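Local coordinates for protein galactose mutarotase related enzyme (Lactobacillus acidophilus, PDB 3DCD) that is of unestablished function but, as a member of the aldose 1-epimerase family, probably binds carbohydrate and may act as a sugar isomerase, at residues Val113-Met118 and Leu122-Ser127. Residues are numbered along the deposited sequence; the frame is centred on the assembly and turned at random.
Sequences VNYNLM and LEENFS
Asn116 reaches across to Glu123 with its amide: ND2 donates to Glu123 OE1 at 2.8 Å, the N-H...O angle being 157°. The carboxylate oxygen lies close to the amide plane of Asn116, whereas ND2 meets OE1 from above the carboxylate plane, the planes 68° apart. Chi1 of 74° sets Asn116 CG between backbone N and carbonyl carbon, bringing the amide near Glu123. On the same face, Asn114 and Asn125 run side by side with nearly coplanar amides.

The face of Val113, Tyr115, Leu117, Leu122 and Phe126 is largely apolar, apart from buried Glu124. Tyr115 and Glu124 point the same way: Glu124 CG packs 3.5 Å from Tyr115 CE2, with OE1 at the ring edge; Tyr115 OH is hydrogen-bonded to Ala19 O. Leu117 CD2 touches Leu122 CD1 at 3.9 Å, and Val113 CG2 lies 4.0 Å from Phe126 CD1, at the ring edge.

Backbone hydrogen bonds join Asn114 with Asn125 and Asn116 with Glu123, Asn116 N to Glu123 O being longer and more bent (3.3 Å). This hairpin lies between strands 90-96 and 282-292 in the antiparallel beta-sandwich of the galactose mutarotase family, with Val12 of strand 10-15 and Val48 of strand 48-49 against its apolar face.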
ATOM      1  N   VAL A 113       3.208  12.048  -4.350  1.00 16.01           N
ATOM      2  CA  VAL A 113       3.270  11.255  -3.134  1.00 15.93           C
ATOM      3  C   VAL A 113       4.018  12.083  -2.098  1.00 15.87           C
ATOM      4  O   VAL A 113       5.209  12.402  -2.254  1.00 15.80           O
ATOM      5  CB  VAL A 113       3.964   9.862  -3.347  1.00 15.90           C
ATOM      6  CG1 VAL A 113       3.956   9.062  -2.050  1.00 16.64           C
ATOM      7  CG2 VAL A 113       3.235   9.069  -4.436  1.00 15.98           C
ATOM      8  N   ASN A 114       3.289  12.467  -1.060  1.00 16.44           N
ATOM      9  CA  ASN A 114       3.844  13.272   0.004  1.00 16.95           C
ATOM     10  C   ASN A 114       3.980  12.421   1.244  1.00 16.45           C
ATOM     11  O   ASN A 114       3.055  11.703   1.612  1.00 16.84           O
ATOM     12  CB  ASN A 114       2.947  14.462   0.322  1.00 16.84           C
ATOM     13  CG  ASN A 114       3.359  15.168   1.619  1.00 18.62           C
ATOM     14  OD1 ASN A 114       4.335  15.915   1.659  1.00 18.78           O
ATOM     15  ND2 ASN A 114       2.618  14.926   2.673  1.00 17.68           N
ATOM     16  N   TYR A 115       5.145  12.516   1.878  1.00 16.85           N
ATOM     17  CA  TYR A 115       5.400  11.867   3.156  1.00 16.14           C
ATOM     18  C   TYR A 115       5.705  12.950   4.161  1.00 16.56           C
ATOM     19  O   TYR A 115       6.509  13.851   3.892  1.00 15.38           O
ATOM     20  CB  TYR A 115       6.621  10.948   3.058  1.00 16.06           C
ATOM     21  CG  TYR A 115       6.423   9.768   2.151  1.00 15.65           C
ATOM     22  CD1 TYR A 115       6.921   9.776   0.851  1.00 15.35           C
ATOM     23  CD2 TYR A 115       5.754   8.634   2.602  1.00 13.75           C
ATOM     24  CE1 TYR A 115       6.741   8.678   0.018  1.00 16.01           C
ATOM     25  CE2 TYR A 115       5.563   7.521   1.785  1.00 14.94           C
ATOM     26  CZ  TYR A 115       6.064   7.550   0.497  1.00 15.39           C
ATOM     27  OH  TYR A 115       5.879   6.461  -0.317  1.00 15.66           O
ATOM     28  N   ASN A 116       5.076  12.873   5.327  1.00 17.07           N
ATOM     29  CA  ASN A 116       5.389  13.823   6.368  1.00 18.12           C
ATOM     30  C   ASN A 116       5.292  13.226   7.764  1.00 18.83           C
ATOM     31  O   ASN A 116       4.531  12.281   7.991  1.00 18.48           O
ATOM     32  CB  ASN A 116       4.572  15.106   6.208  1.00 19.01           C
ATOM     33  CG  ASN A 116       3.148  14.937   6.600  1.00 21.38           C
ATOM     34  OD1 ASN A 116       2.824  14.912   7.795  1.00 24.97           O
ATOM     35  ND2 ASN A 116       2.262  14.829   5.604  1.00 21.42           N
ATOM     36  N   LEU A 117       6.094  13.776   8.676  1.00 19.33           N
ATOM     37  CA  LEU A 117       6.171  13.292  10.057  1.00 20.52           C
ATOM     38  C   LEU A 117       5.487  14.188  11.075  1.00 21.78           C
ATOM     39  O   LEU A 117       5.552  15.418  10.988  1.00 21.70           O
ATOM     40  CB  LEU A 117       7.635  13.162  10.496  1.00 19.92           C
ATOM     41  CG  LEU A 117       8.471  12.106   9.797  1.00 19.83           C
ATOM     42  CD1 LEU A 117       9.912  12.189  10.236  1.00 18.57           C
ATOM     43  CD2 LEU A 117       7.888  10.740  10.108  1.00 21.13           C
HETATM   44  N   MSE A 118       4.858  13.522  12.039  1.00 23.24           N
HETATM   45  CA  MSE A 118       4.310  14.126  13.246  0.50 24.36           C
HETATM   46  C   MSE A 118       4.633  13.145  14.372  1.00 23.89           C
HETATM   47  O   MSE A 118       4.006  12.087  14.436  1.00 23.38           O
HETATM   48  CB  MSE A 118       2.792  14.260  13.090  0.50 25.21           C
HETATM   49  CG  MSE A 118       2.032  14.622  14.360  0.50 29.67           C
HETATM   50 SE   MSE A 118       1.807  16.540  14.561  0.50 40.90          SE
HETATM   51  CE  MSE A 118       0.503  16.842  13.129  0.50 37.64           C
ATOM     52  N   LEU A 122       3.844   8.708  10.513  1.00 17.36           N
ATOM     53  CA  LEU A 122       4.238   9.003   9.148  1.00 17.19           C
ATOM     54  C   LEU A 122       3.000   8.937   8.246  1.00 17.27           C
ATOM     55  O   LEU A 122       2.339   7.899   8.175  1.00 17.59           O
ATOM     56  CB  LEU A 122       5.264   7.962   8.669  1.00 16.54           C
ATOM     57  CG  LEU A 122       5.685   7.987   7.194  1.00 17.52           C
ATOM     58  CD1 LEU A 122       6.364   9.308   6.838  1.00 15.57           C
ATOM     59  CD2 LEU A 122       6.661   6.810   6.957  1.00 17.21           C
ATOM     60  N   GLU A 123       2.714  10.037   7.558  1.00 17.12           N
ATOM     61  CA  GLU A 123       1.669  10.075   6.546  1.00 16.63           C
ATOM     62  C   GLU A 123       2.236   9.725   5.180  1.00 16.17           C
ATOM     63  O   GLU A 123       3.359  10.131   4.845  1.00 15.92           O
ATOM     64  CB  GLU A 123       1.058  11.476   6.471  1.00 16.70           C
ATOM     65  CG  GLU A 123       0.292  11.889   7.699  1.00 17.34           C
ATOM     66  CD  GLU A 123      -0.433  13.222   7.522  1.00 19.37           C
ATOM     67  OE1 GLU A 123      -0.217  13.927   6.499  1.00 18.33           O
ATOM     68  OE2 GLU A 123      -1.216  13.566   8.426  1.00 20.40           O
ATOM     69  N   GLU A 124       1.447   8.994   4.398  1.00 15.49           N
ATOM     70  CA  GLU A 124       1.733   8.763   2.979  1.00 15.42           C
ATOM     71  C   GLU A 124       0.503   9.255   2.229  1.00 15.34           C
ATOM     72  O   GLU A 124      -0.549   8.625   2.271  1.00 14.85           O
ATOM     73  CB  GLU A 124       1.975   7.280   2.710  1.00 15.17           C
ATOM     74  CG  GLU A 124       2.118   6.927   1.205  1.00 15.60           C
ATOM     75  CD  GLU A 124       2.625   5.497   0.986  1.00 15.50           C
ATOM     76  OE1 GLU A 124       3.261   4.918   1.903  1.00 15.56           O
ATOM     77  OE2 GLU A 124       2.392   4.951  -0.110  1.00 16.00           O
ATOM     78  N   ASN A 125       0.629  10.411   1.580  1.00 15.68           N
ATOM     79  CA  ASN A 125      -0.540  11.097   1.030  1.00 15.36           C
ATOM     80  C   ASN A 125      -0.456  11.101  -0.478  1.00 15.41           C
ATOM     81  O   ASN A 125       0.590  11.436  -1.040  1.00 15.62           O
ATOM     82  CB  ASN A 125      -0.613  12.551   1.522  1.00 15.95           C
ATOM     83  CG  ASN A 125      -0.610  12.670   3.044  1.00 16.57           C
ATOM     84  OD1 ASN A 125       0.167  13.442   3.625  1.00 19.78           O
ATOM     85  ND2 ASN A 125      -1.477  11.923   3.687  1.00 15.53           N
ATOM     86  N   PHE A 126      -1.574  10.781  -1.120  1.00 14.74           N
ATOM     87  CA  PHE A 126      -1.653  10.775  -2.579  1.00 15.46           C
ATOM     88  C   PHE A 126      -2.455  11.973  -3.093  1.00 15.54           C
ATOM     89  O   PHE A 126      -3.508  12.309  -2.549  1.00 15.90           O
ATOM     90  CB  PHE A 126      -2.340   9.498  -3.058  1.00 14.65           C
ATOM     91  CG  PHE A 126      -1.662   8.231  -2.597  1.00 14.74           C
ATOM     92  CD1 PHE A 126      -0.277   8.048  -2.793  1.00 15.39           C
ATOM     93  CD2 PHE A 126      -2.395   7.236  -1.968  1.00 13.41           C
ATOM     94  CE1 PHE A 126       0.355   6.860  -2.358  1.00 15.82           C
ATOM     95  CE2 PHE A 126      -1.778   6.040  -1.541  1.00 14.73           C
ATOM     96  CZ  PHE A 126      -0.408   5.856  -1.749  1.00 14.46           C
ATOM     97  N   SER A 127      -1.957  12.586  -4.157  1.00 15.87           N
ATOM     98  CA  SER A 127      -2.675  13.605  -4.868  1.00 16.18           C
ATOM     99  C   SER A 127      -2.555  13.302  -6.347  1.00 16.12           C
ATOM    100  O   SER A 127      -1.449  13.163  -6.865  1.00 15.22           O
ATOM    101  CB  SER A 127      -2.088  14.975  -4.559  1.00 16.73           C
ATOM    102  OG  SER A 127      -2.536  15.934  -5.496  1.00 18.37           O
TER